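Local coordinates for protein PipY (PDB 5NLC) that binds pyridoxal 5'-phosphate and, like its relatives in the YggS/PROSC family, probably takes part in the homeostasis of this cofactor, at residues 152-157 and 208-213; 162-167 and 195-200; 169-174 and 190-195; 114-119 and 123-128. One frame throughout, in Å; residues are numbered along the deposited sequence.

Contact 1: 152-157 and 208-213; sequences MVIAPL and WIRVGT
Met152 and Ile154 meet the end of Arg210, whose side chain spans the distance between two backbones lying 10.8 Å apart from Ile154 CA to Arg210 CA. The compact part of the contact is formed by the methionine. Its terminal methyl lies over one face of the guanidinium, 3.6 Å above the plane and displaced toward the rim, with CE 3.7 Å from Arg210 NH1. The Met152 chain runs out straight through CG and SD and bends at its last torsion (chi3 -148°), which brings CE over the flat group. CG1 of Ile154 stands oblique to the guanidinium plane, 3.9 Å from Arg210 NH2; the two side chains themselves run at about a right angle to each other.

The looser part is wet. No direct hydrogen bond joins the segments. Instead, one water donates to Val153 O at 2.7 Å and accepts from Arg210 NH2 at 2.9 Å, linking the guanidinium to the backbone of the other segment. Val24, Leu70 and Met194 also touch Arg210.

Arg210, Gly212 and Thr213 bind pyridoxal 5'-phosphate, which is absent from this model, and the side chains of Asn47 and Ser195 lie about 6 and 7 Å from that of Arg210. The contact thus belongs to the cofactor pocket at the strand ends of a fold type III, modified TIM barrel.

Contact 2: 162-167 and 195-200; sequences AETQAL and SSDWPL
The backbones come nearest where Gln165, in helix 161-181, faces Leu200, in the short helix 198-203, with Gln165 CA 5.8 Å from Leu200 CA. Thr164 and Leu200 carry the side-chain contact; the methyl of Thr164 packs and its hydroxyl bonds. The methyl reaches across to lie 3.9 Å from Leu200 CD1, the two side chains crossing at about a right angle. It also approaches the carboxylate of Asp197, where Thr164 CG2 is 3.7 Å from Asp197 OD2. Leu200 CD1 continues over the turn of the longer helix to within 4.2 Å of Gln165 N, and Phe168, farther along that helix, packs against both Asp197 and Leu200.

The hydroxyl of Thr164 stands on the backbone N side of its residue (chi1 -58°) and is hydrogen-bonded to Thr160 O, just before the helix. It also accepts a hydrogen bond from a water 2.8 Å from Thr164 OG1, and this water donates to Asp197 OD2 at 2.9 Å. Asp197 OD1 takes the backbone N-H of Met194. Although Asp197 stands at the N-cap position of helix 198-203, its side chain makes no capping bond.

The contact joins helix 161-181 to the loop that holds Ser195 of the pyridoxal phosphate site, and the Asp197 side chain is about 6 Å from that of Arg210. Thr164 and Leu200 meet through methyl groups, while Thr164 and Asp197 are joined by a single water. With partners at both oxygens, the Asp197 carboxylate is probably fixed in rotation, and such donors would be expected to favour its charged form.

Contact 3: 169-174 and 190-195; sequences AQARTF and LSMGMS
Leu190 opens the second segment by pressing against Arg172 of helix 161-181, its CD1 lying 3.8 Å from Arg172 CB, while the other methyl reaches toward the helix backbone, with Leu190 CD2 4.1 Å from Ala171 O. Only the aliphatic root of the arginine is used here. The chain extends past CG, bends at chi3 (68°) and leads its charged end away to a salt bridge with Glu204. On the way the guanidinium passes over Ala169 O, which lies 4.1 Å above the centre of the group. That same oxygen accepts both from Thr173 N and from Thr173 OG1, which reach it from opposite faces of its plane.

At Ser191 the strand alternates, and the hydroxyl is hydrogen-bonded to His89 ND1 of strand 87-91. Met192 points back to the helix. With CG lodged between the backbone N and the carbonyl carbon (chi1 56°) and the chain extended beyond, its sulfur sits 4.2 Å from Ala171 CB; the side chain was modelled in two conformers, so this describes one of them. Gly193 follows, with a positive phi of 111°. The segment then runs on to Ser195, which binds pyridoxal 5'-phosphate.

Leu190 and Met192, alternate residues of the segment, thus close the beta-alpha-beta unit made by strand 147-152, helix 161-181 and strand 189-191, the repeating element of a TIM barrel.

Contact 4: 114-119 and 123-128; sequences CLQVKL and PNKAGW
Two backbone hydrogen bonds clasp Trp128 to residues 116-118. Trp128 N donates to Gln116 O at 2.8 Å, nearly straight (164°) and on a lone pair of the carbonyl, and Lys118 N donates to Trp128 O at 2.9 Å. Together they make a single beta bridge between Val117 and Trp128. Lys118 also bends back at chi3 (-77°), carrying its ammonium to the carbonyls of Lys125 and Asp122; the NZ to Lys125 O separation of 2.5 Å is doubtfully short. Gln116, its chain extended beyond CG, makes a weak and bent bond from NE2 to Ala126 O (3.1 Å).

Gln116 O has two further neighbours. Gly127 CA approaches it at 3.2 Å in a CA-H...O contact, and the indole of Trp128 presents its edge to it, with the oxygen near the ring plane. Farther out, Leu115 packs obliquely against the pyrrole part of the ring, its CD2 3.8 Å from Trp128 NE1, which bonds weakly to Val91 O.

Toward the cofactor site, the Lys125 side chain is about 7 Å from those of Arg210 and Asn47. Leu133 of helix 130-141 packs on Leu115, Val117 and Trp128, whereas Leu115 pairs through its backbone with strand 147-152 and Gln116 with strand 87-91.

How the contacts relate
Contact 3 is the most buried of the four, an apolar meeting of helix and strand, whereas contacts 1, 2 and 4 are partly buried and depend more on polar groups. Contacts 2 and 3 share helix 161-181 and both include Ser195. Contacts 1, 3 and 4 reach the same parallel sheet, with probable backbone hydrogen bonds from Met152 N to Leu115 O and from Arg210 N to Gly193 O. Waters bridge the segments of contacts 1 and 2, while contact 4, between segments close in sequence, relies on direct backbone bonds. Contact 1 lies in the cofactor pocket; Leu119 of contact 4 packs on Leu167 of contact 2 and on Ala171 of contact 3.

Contact 1: 152-157 and 208-213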
loop_
_atom_site.group_PDB
_atom_site.type_symbol
_atom_site.label_atom_id
_atom_site.label_comp_id
_atom_site.label_asym_id
_atom_site.label_seq_id
_atom_site.Cartn_x
_atom_site.Cartn_y
_atom_site.Cartn_z
ATOM N N MET A 152 -2.433 5.812 -2.802
ATOM C CA MET A 152 -1.034 5.477 -2.905
ATOM C C MET A 152 -0.384 6.400 -3.960
ATOM O O MET A 152 -0.871 6.535 -5.035
ATOM C CB MET A 152 -0.809 4.026 -3.292
ATOM C CG MET A 152 0.667 3.604 -3.346
ATOM S SD MET A 152 0.979 1.954 -3.955
ATOM C CE MET A 152 2.436 1.559 -3.011
ATOM N N VAL A 153 0.744 7.024 -3.608
ATOM C CA VAL A 153 1.512 7.817 -4.556
ATOM C C VAL A 153 2.971 7.378 -4.558
ATOM O O VAL A 153 3.560 7.248 -3.473
ATOM C CB VAL A 153 1.362 9.284 -4.139
ATOM C CG1 VAL A 153 2.319 10.144 -4.833
ATOM C CG2 VAL A 153 -0.039 9.740 -4.492
ATOM N N ILE A 154 3.526 7.086 -5.743
ATOM C CA ILE A 154 4.894 6.631 -5.870
ATOM C C ILE A 154 5.594 7.652 -6.757
ATOM O O ILE A 154 5.130 7.941 -7.871
ATOM C CB ILE A 154 4.996 5.245 -6.540
ATOM C CG1 ILE A 154 4.057 4.237 -5.824
ATOM C CG2 ILE A 154 6.454 4.865 -6.681
ATOM C CD1 ILE A 154 4.094 2.857 -6.441
ATOM N N ALA A 155 6.698 8.195 -6.272
ATOM C CA ALA A 155 7.434 9.182 -7.069
ATOM C C ALA A 155 8.105 8.487 -8.242
ATOM O O ALA A 155 8.579 7.339 -8.079
ATOM C CB ALA A 155 8.474 9.861 -6.196
ATOM N N PRO A 156 8.103 9.105 -9.453
ATOM C CA PRO A 156 8.854 8.601 -10.569
ATOM C C PRO A 156 10.304 8.416 -10.202
ATOM O O PRO A 156 10.823 9.175 -9.360
ATOM C CB PRO A 156 8.717 9.717 -11.609
ATOM C CG PRO A 156 7.353 10.283 -11.340
ATOM C CD PRO A 156 7.235 10.228 -9.845
ATOM N N LEU A 157 10.964 7.411 -10.799
ATOM C CA LEU A 157 12.377 7.192 -10.440
ATOM C C LEU A 157 13.126 8.428 -10.900
ATOM O O LEU A 157 12.791 9.016 -11.962
ATOM C CB LEU A 157 12.951 5.902 -11.047
ATOM C CG LEU A 157 12.185 4.603 -10.710
ATOM C CD1 LEU A 157 12.821 3.377 -11.398
ATOM C CD2 LEU A 157 12.047 4.391 -9.203
ATOM N N TRP A 208 1.224 5.015 5.767
ATOM C CA TRP A 208 1.836 3.720 5.514
ATOM C C TRP A 208 3.127 4.004 4.781
ATOM O O TRP A 208 3.048 4.602 3.724
ATOM C CB TRP A 208 0.987 2.863 4.564
ATOM C CG TRP A 208 -0.283 2.321 5.093
ATOM C CD1 TRP A 208 -1.524 2.637 4.629
ATOM C CD2 TRP A 208 -0.475 1.240 6.044
ATOM N NE1 TRP A 208 -2.475 1.832 5.225
ATOM C CE2 TRP A 208 -1.870 1.008 6.141
ATOM C CE3 TRP A 208 0.369 0.477 6.828
ATOM C CZ2 TRP A 208 -2.413 0.063 7.023
ATOM C CZ3 TRP A 208 -0.176 -0.513 7.696
ATOM C CH2 TRP A 208 -1.539 -0.671 7.810
ATOM N N ILE A 209 4.282 3.596 5.316
ATOM C CA ILE A 209 5.519 3.637 4.575
ATOM C C ILE A 209 6.062 2.216 4.315
ATOM O O ILE A 209 5.702 1.286 5.018
ATOM C CB ILE A 209 6.608 4.498 5.259
ATOM C CG1 ILE A 209 6.994 3.938 6.632
ATOM C CG2 ILE A 209 6.086 5.924 5.400
ATOM C CD1 ILE A 209 8.168 4.609 7.264
ATOM N N ARG A 210 6.958 2.101 3.362
ATOM C CA ARG A 210 7.446 0.797 2.827
ATOM C C ARG A 210 8.927 0.732 2.994
ATOM O O ARG A 210 9.640 1.477 2.317
ATOM C CB ARG A 210 7.181 0.630 1.288
ATOM C CG ARG A 210 5.804 0.899 0.876
ATOM C CD ARG A 210 5.467 0.710 -0.615
ATOM N NE ARG A 210 6.101 1.584 -1.604
ATOM C CZ ARG A 210 5.782 2.857 -1.811
ATOM N NH1 ARG A 210 4.886 3.484 -1.040
ATOM N NH2 ARG A 210 6.367 3.518 -2.791
ATOM N N VAL A 211 9.425 -0.166 3.838
ATOM C CA VAL A 211 10.861 -0.264 4.055
ATOM C C VAL A 211 11.308 -1.722 4.007
ATOM O O VAL A 211 10.590 -2.590 4.465
ATOM C CB VAL A 211 11.242 0.353 5.416
ATOM C CG1 VAL A 211 10.956 1.844 5.450
ATOM C CG2 VAL A 211 10.397 -0.272 6.513
ATOM N N GLY A 212 12.471 -1.962 3.405
ATOM C CA GLY A 212 12.902 -3.309 3.091
ATOM C C GLY A 212 14.198 -3.603 3.815
ATOM O O GLY A 212 14.212 -4.034 4.960
ATOM N N THR A 213 15.286 -3.233 3.149
ATOM C CA THR A 213 16.628 -3.423 3.675
ATOM C C THR A 213 16.929 -2.729 5.005
ATOM O O THR A 213 17.571 -3.341 5.895
ATOM C CB THR A 213 17.600 -3.058 2.545
ATOM O OG1 THR A 213 17.456 -4.085 1.545
ATOM C CG2 THR A 213 19.062 -2.989 3.005
HETATM O O HOH W 1 5.925 6.398 -2.411
#

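Contact 2: 162-167 and 195-200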
loop_
_atom_site.group_PDB
_atom_site.type_symbol
_atom_site.label_atom_id
_atom_site.label_comp_id
_atom_site.label_asym_id
_atom_site.label_seq_id
_atom_site.Cartn_x
_atom_site.Cartn_y
_atom_site.Cartn_z
ATOM N N ALA A 162 13.237 17.802 -3.782
ATOM C CA ALA A 162 12.259 18.897 -3.771
ATOM C C ALA A 162 10.962 18.542 -4.480
ATOM O O ALA A 162 9.862 18.787 -3.957
ATOM C CB ALA A 162 12.889 20.183 -4.328
ATOM N N GLU A 163 11.090 17.925 -5.630
ATOM C CA GLU A 163 9.952 17.536 -6.444
ATOM C C GLU A 163 9.164 16.427 -5.695
ATOM O O GLU A 163 7.923 16.364 -5.776
ATOM C CB GLU A 163 10.405 17.049 -7.808
ATOM C CG GLU A 163 10.801 18.112 -8.789
ATOM C CD GLU A 163 11.619 17.585 -9.975
ATOM O OE1 GLU A 163 12.167 16.435 -9.990
ATOM O OE2 GLU A 163 11.813 18.392 -10.904
ATOM N N THR A 164 9.869 15.563 -4.949
ATOM C CA THR A 164 9.213 14.545 -4.151
ATOM C C THR A 164 8.433 15.130 -2.982
ATOM O O THR A 164 7.294 14.724 -2.698
ATOM C CB THR A 164 10.229 13.502 -3.653
ATOM O OG1 THR A 164 10.860 12.953 -4.807
ATOM C CG2 THR A 164 9.541 12.455 -2.801
ATOM N N GLN A 165 9.032 16.029 -2.271
ATOM C CA GLN A 165 8.312 16.732 -1.191
ATOM C C GLN A 165 7.013 17.352 -1.703
ATOM O O GLN A 165 5.936 17.188 -1.085
ATOM C CB GLN A 165 9.195 17.855 -0.629
ATOM C CG GLN A 165 8.460 18.566 0.503
ATOM C CD GLN A 165 9.214 19.709 0.995
ATOM O OE1 GLN A 165 9.405 20.679 0.229
ATOM N NE2 GLN A 165 9.683 19.652 2.279
ATOM N N ALA A 166 7.111 18.030 -2.815
ATOM C CA ALA A 166 5.957 18.722 -3.391
ATOM C C ALA A 166 4.886 17.694 -3.789
ATOM O O ALA A 166 3.662 17.907 -3.573
ATOM C CB ALA A 166 6.368 19.629 -4.545
ATOM N N LEU A 167 5.331 16.560 -4.317
ATOM C CA LEU A 167 4.417 15.491 -4.719
ATOM C C LEU A 167 3.634 14.920 -3.561
ATOM O O LEU A 167 2.412 14.738 -3.730
ATOM C CB LEU A 167 5.149 14.360 -5.495
ATOM C CG LEU A 167 4.323 13.111 -5.843
ATOM C CD1 LEU A 167 3.300 13.334 -6.946
ATOM C CD2 LEU A 167 5.278 12.022 -6.248
ATOM N N SER A 195 12.048 3.304 0.434
ATOM C CA SER A 195 13.320 3.172 1.162
ATOM C C SER A 195 14.118 4.454 1.240
ATOM O O SER A 195 14.628 4.767 2.281
ATOM C CB SER A 195 14.180 2.048 0.526
ATOM O OG SER A 195 14.312 2.370 -0.861
ATOM N N SER A 196 14.171 5.237 0.181
ATOM C CA SER A 196 14.988 6.450 0.207
ATOM C C SER A 196 14.209 7.746 0.480
ATOM O O SER A 196 14.814 8.742 0.734
ATOM C CB SER A 196 15.682 6.599 -1.118
ATOM O OG SER A 196 14.751 6.406 -2.155
ATOM N N ASP A 197 12.882 7.735 0.392
ATOM C CA ASP A 197 12.142 8.978 0.530
ATOM C C ASP A 197 11.108 8.991 1.640
ATOM O O ASP A 197 10.377 10.007 1.798
ATOM C CB ASP A 197 11.570 9.435 -0.797
ATOM C CG ASP A 197 10.439 8.574 -1.312
ATOM O OD1 ASP A 197 9.871 7.777 -0.513
ATOM O OD2 ASP A 197 10.065 8.779 -2.518
ATOM N N TRP A 198 11.087 7.957 2.480
ATOM C CA TRP A 198 10.044 7.900 3.524
ATOM C C TRP A 198 10.101 9.071 4.552
ATOM O O TRP A 198 9.086 9.464 5.027
ATOM C CB TRP A 198 9.946 6.530 4.250
ATOM C CG TRP A 198 11.127 6.175 5.106
ATOM C CD1 TRP A 198 12.145 5.297 4.790
ATOM C CD2 TRP A 198 11.392 6.626 6.412
ATOM N NE1 TRP A 198 13.049 5.210 5.806
ATOM C CE2 TRP A 198 12.639 6.042 6.813
ATOM C CE3 TRP A 198 10.765 7.530 7.272
ATOM C CZ2 TRP A 198 13.193 6.272 8.064
ATOM C CZ3 TRP A 198 11.323 7.752 8.522
ATOM C CH2 TRP A 198 12.553 7.167 8.891
ATOM N N PRO A 199 11.282 9.613 4.868
ATOM C CA PRO A 199 11.219 10.782 5.788
ATOM C C PRO A 199 10.432 11.965 5.171
ATOM O O PRO A 199 9.706 12.661 5.873
ATOM C CB PRO A 199 12.695 11.104 6.039
ATOM C CG PRO A 199 13.410 9.785 5.800
ATOM C CD PRO A 199 12.669 9.164 4.654
ATOM N N LEU A 200 10.533 12.180 3.865
ATOM C CA LEU A 200 9.767 13.264 3.210
ATOM C C LEU A 200 8.273 12.926 3.286
ATOM O O LEU A 200 7.419 13.820 3.513
ATOM C CB LEU A 200 10.155 13.449 1.771
ATOM C CG LEU A 200 11.610 13.822 1.498
ATOM C CD1 LEU A 200 11.832 13.910 -0.008
ATOM C CD2 LEU A 200 12.026 15.083 2.180
HETATM O O HOH W 2 11.527 10.266 -4.498
#

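Contact 3: 169-174 and 190-195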
loop_
_atom_site.group_PDB
_atom_site.type_symbol
_atom_site.label_atom_id
_atom_site.label_comp_id
_atom_site.label_asym_id
_atom_site.label_seq_id
_atom_site.Cartn_x
_atom_site.Cartn_y
_atom_site.Cartn_z
ATOM N N ALA A 169 3.057 16.331 -0.716
ATOM C CA ALA A 169 2.132 17.372 -0.227
ATOM C C ALA A 169 0.871 17.458 -1.083
ATOM O O ALA A 169 -0.258 17.588 -0.579
ATOM C CB ALA A 169 2.877 18.710 -0.171
ATOM N N GLN A 170 1.081 17.371 -2.383
ATOM C CA GLN A 170 -0.015 17.379 -3.346
ATOM C C GLN A 170 -0.893 16.203 -3.140
ATOM O O GLN A 170 -2.098 16.368 -3.245
ATOM C CB GLN A 170 0.488 17.433 -4.759
ATOM C CG GLN A 170 -0.567 17.602 -5.852
ATOM C CD GLN A 170 -0.002 17.367 -7.244
ATOM O OE1 GLN A 170 1.175 16.909 -7.418
ATOM N NE2 GLN A 170 -0.825 17.618 -8.244
ATOM N N ALA A 171 -0.336 15.026 -2.874
ATOM C CA ALA A 171 -1.139 13.854 -2.521
ATOM C C ALA A 171 -1.987 14.069 -1.304
ATOM O O ALA A 171 -3.161 13.799 -1.341
ATOM C CB ALA A 171 -0.258 12.652 -2.320
ATOM N N ARG A 172 -1.409 14.574 -0.243
ATOM C CA ARG A 172 -2.153 14.863 0.965
ATOM C C ARG A 172 -3.298 15.812 0.707
ATOM O O ARG A 172 -4.426 15.572 1.144
ATOM C CB ARG A 172 -1.229 15.437 2.064
ATOM C CG ARG A 172 -2.004 15.773 3.316
ATOM C CD ARG A 172 -1.211 16.507 4.400
ATOM N NE ARG A 172 -0.886 17.854 3.938
ATOM C CZ ARG A 172 0.281 18.236 3.455
ATOM N NH1 ARG A 172 1.318 17.398 3.377
ATOM N NH2 ARG A 172 0.442 19.512 3.068
ATOM N N THR A 173 -3.007 16.868 -0.029
ATOM C CA THR A 173 -3.984 17.872 -0.365
ATOM C C THR A 173 -5.169 17.316 -1.164
ATOM O O THR A 173 -6.347 17.496 -0.820
ATOM C CB THR A 173 -3.228 19.052 -1.028
ATOM O OG1 THR A 173 -2.352 19.602 -0.028
ATOM C CG2 THR A 173 -4.169 20.120 -1.396
ATOM N N PHE A 174 -4.851 16.594 -2.215
ATOM C CA PHE A 174 -5.847 15.949 -3.064
ATOM C C PHE A 174 -6.688 14.904 -2.309
ATOM O O PHE A 174 -7.873 14.893 -2.515
ATOM C CB PHE A 174 -5.135 15.322 -4.245
ATOM C CG PHE A 174 -6.016 14.752 -5.302
ATOM C CD1 PHE A 174 -7.184 15.387 -5.723
ATOM C CD2 PHE A 174 -5.607 13.587 -5.961
ATOM C CE1 PHE A 174 -7.953 14.871 -6.746
ATOM C CE2 PHE A 174 -6.358 13.076 -7.002
ATOM C CZ PHE A 174 -7.517 13.721 -7.421
ATOM N N LEU A 190 -2.715 7.457 3.580
ATOM C CA LEU A 190 -1.799 7.887 2.545
ATOM C C LEU A 190 -0.623 6.914 2.500
ATOM O O LEU A 190 0.214 6.914 3.406
ATOM C CB LEU A 190 -1.316 9.304 2.859
ATOM C CG LEU A 190 -2.251 10.460 2.555
ATOM C CD1 LEU A 190 -1.701 11.778 3.110
ATOM C CD2 LEU A 190 -2.662 10.546 1.104
ATOM N N SER A 191 -0.576 6.129 1.440
ATOM C CA SER A 191 0.398 5.089 1.242
ATOM C C SER A 191 1.481 5.719 0.334
ATOM O O SER A 191 1.311 5.805 -0.840
ATOM C CB SER A 191 -0.201 3.861 0.576
ATOM O OG SER A 191 0.871 2.931 0.485
ATOM N N MET A 192 2.524 6.250 0.935
ATOM C CA MET A 192 3.570 6.997 0.239
ATOM C C MET A 192 4.837 6.927 1.120
ATOM O O MET A 192 4.728 6.956 2.320
ATOM C CB MET A 192 3.168 8.471 -0.034
ATOM C CG MET A 192 2.750 9.317 1.174
ATOM S SD MET A 192 2.023 10.939 0.714
ATOM C CE MET A 192 1.948 11.789 2.262
ATOM N N GLY A 193 6.006 6.838 0.510
ATOM C CA GLY A 193 7.284 6.781 1.232
ATOM C C GLY A 193 7.896 5.389 1.080
ATOM O O GLY A 193 7.314 4.422 1.548
ATOM N N MET A 194 9.038 5.308 0.419
ATOM C CA MET A 194 9.740 4.076 0.196
ATOM C C MET A 194 11.155 4.221 0.772
ATOM O O MET A 194 11.441 5.207 1.500
ATOM C CB MET A 194 9.671 3.669 -1.279
ATOM C CG MET A 194 9.952 4.710 -2.355
ATOM S SD MET A 194 11.656 5.281 -2.371
ATOM C CE MET A 194 12.486 3.940 -3.211
ATOM N N SER A 195 12.048 3.304 0.434
ATOM C CA SER A 195 13.320 3.172 1.162
ATOM C C SER A 195 14.118 4.454 1.240
ATOM O O SER A 195 14.628 4.767 2.281
ATOM C CB SER A 195 14.180 2.048 0.526
ATOM O OG SER A 195 14.312 2.370 -0.861
#

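Contact 4: 114-119 and 123-128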
loop_
_atom_site.group_PDB
_atom_site.type_symbol
_atom_site.label_atom_id
_atom_site.label_comp_id
_atom_site.label_asym_id
_atom_site.label_seq_id
_atom_site.Cartn_x
_atom_site.Cartn_y
_atom_site.Cartn_z
ATOM N N CYS A 114 -5.936 0.898 -1.407
ATOM C CA CYS A 114 -5.544 2.234 -1.770
ATOM C C CYS A 114 -5.650 2.375 -3.288
ATOM O O CYS A 114 -5.424 1.431 -4.090
ATOM C CB CYS A 114 -4.142 2.611 -1.253
ATOM S SG CYS A 114 -4.044 2.648 0.567
ATOM N N LEU A 115 -6.025 3.572 -3.685
ATOM C CA LEU A 115 -6.072 3.918 -5.086
ATOM C C LEU A 115 -4.746 4.606 -5.447
ATOM O O LEU A 115 -4.401 5.659 -4.877
ATOM C CB LEU A 115 -7.227 4.866 -5.315
ATOM C CG LEU A 115 -8.578 4.334 -4.836
ATOM C CD1 LEU A 115 -9.642 5.404 -5.091
ATOM C CD2 LEU A 115 -8.937 3.092 -5.595
ATOM N N GLN A 116 -4.035 4.020 -6.380
ATOM C CA GLN A 116 -2.735 4.470 -6.806
ATOM C C GLN A 116 -2.951 5.500 -7.891
ATOM O O GLN A 116 -3.414 5.154 -8.974
ATOM C CB GLN A 116 -1.939 3.341 -7.390
ATOM C CG GLN A 116 -0.494 3.719 -7.732
ATOM C CD GLN A 116 0.310 2.580 -8.276
ATOM O OE1 GLN A 116 0.232 1.480 -7.797
ATOM N NE2 GLN A 116 1.231 2.889 -9.182
ATOM N N VAL A 117 -2.589 6.749 -7.591
ATOM C CA VAL A 117 -2.881 7.894 -8.412
ATOM C C VAL A 117 -1.577 8.424 -8.991
ATOM O O VAL A 117 -0.595 8.581 -8.282
ATOM C CB VAL A 117 -3.495 9.029 -7.568
ATOM C CG1 VAL A 117 -3.878 10.215 -8.464
ATOM C CG2 VAL A 117 -4.745 8.533 -6.914
ATOM N N LYS A 118 -1.620 8.779 -10.267
ATOM C CA LYS A 118 -0.486 9.315 -10.973
ATOM C C LYS A 118 -0.690 10.834 -11.056
ATOM O O LYS A 118 -1.420 11.328 -11.875
ATOM C CB LYS A 118 -0.362 8.679 -12.365
ATOM C CG LYS A 118 0.790 9.199 -13.184
ATOM C CD LYS A 118 0.938 8.537 -14.557
ATOM C CE LYS A 118 1.566 7.167 -14.437
ATOM N NZ LYS A 118 1.810 6.602 -15.806
ATOM N N LEU A 119 -0.026 11.538 -10.175
ATOM C CA LEU A 119 -0.031 12.962 -10.140
ATOM C C LEU A 119 1.073 13.602 -11.004
ATOM O O LEU A 119 1.039 14.779 -11.231
ATOM C CB LEU A 119 0.127 13.396 -8.677
ATOM C CG LEU A 119 -1.079 13.157 -7.745
ATOM C CD1 LEU A 119 -0.660 13.463 -6.321
ATOM C CD2 LEU A 119 -2.213 14.071 -8.121
ATOM N N PRO A 123 6.701 7.184 -17.186
ATOM C CA PRO A 123 7.153 6.183 -18.148
ATOM C C PRO A 123 6.959 4.743 -17.658
ATOM O O PRO A 123 6.345 3.951 -18.351
ATOM C CB PRO A 123 8.662 6.484 -18.270
ATOM N N ASN A 124 7.468 4.447 -16.458
ATOM C CA ASN A 124 7.552 3.080 -15.929
ATOM C C ASN A 124 6.494 2.738 -14.852
ATOM O O ASN A 124 6.652 1.757 -14.098
ATOM C CB ASN A 124 8.969 2.842 -15.371
ATOM N N LYS A 125 5.399 3.506 -14.769
ATOM C CA LYS A 125 4.423 3.268 -13.711
ATOM C C LYS A 125 2.999 3.524 -14.138
ATOM O O LYS A 125 2.729 4.409 -14.929
ATOM C CB LYS A 125 4.723 4.155 -12.505
ATOM C CG LYS A 125 5.749 3.611 -11.523
ATOM C CD LYS A 125 5.071 2.636 -10.587
ATOM C CE LYS A 125 6.053 1.900 -9.703
ATOM N NZ LYS A 125 5.271 0.806 -9.036
ATOM N N ALA A 126 2.100 2.724 -13.574
ATOM C CA ALA A 126 0.646 2.855 -13.761
ATOM C C ALA A 126 0.077 3.826 -12.736
ATOM O O ALA A 126 0.783 4.278 -11.869
ATOM C CB ALA A 126 0.007 1.487 -13.545
ATOM N N GLY A 127 -1.231 4.101 -12.815
ATOM C CA GLY A 127 -1.907 4.957 -11.835
ATOM C C GLY A 127 -3.086 5.658 -12.431
ATOM O O GLY A 127 -3.134 5.893 -13.650
ATOM N N TRP A 128 -4.024 6.040 -11.578
ATOM C CA TRP A 128 -5.225 6.701 -12.031
ATOM C C TRP A 128 -4.826 8.086 -12.523
ATOM O O TRP A 128 -4.004 8.752 -11.893
ATOM C CB TRP A 128 -6.231 6.935 -10.912
ATOM C CG TRP A 128 -7.039 5.828 -10.338
ATOM C CD1 TRP A 128 -6.631 4.903 -9.373
ATOM C CD2 TRP A 128 -8.392 5.561 -10.572
ATOM N NE1 TRP A 128 -7.662 4.090 -9.041
ATOM C CE2 TRP A 128 -8.761 4.479 -9.733
ATOM C CE3 TRP A 128 -9.367 6.165 -11.356
ATOM C CZ2 TRP A 128 -10.031 3.996 -9.683
ATOM C CZ3 TRP A 128 -10.602 5.660 -11.293
ATOM C CH2 TRP A 128 -10.919 4.580 -10.488
#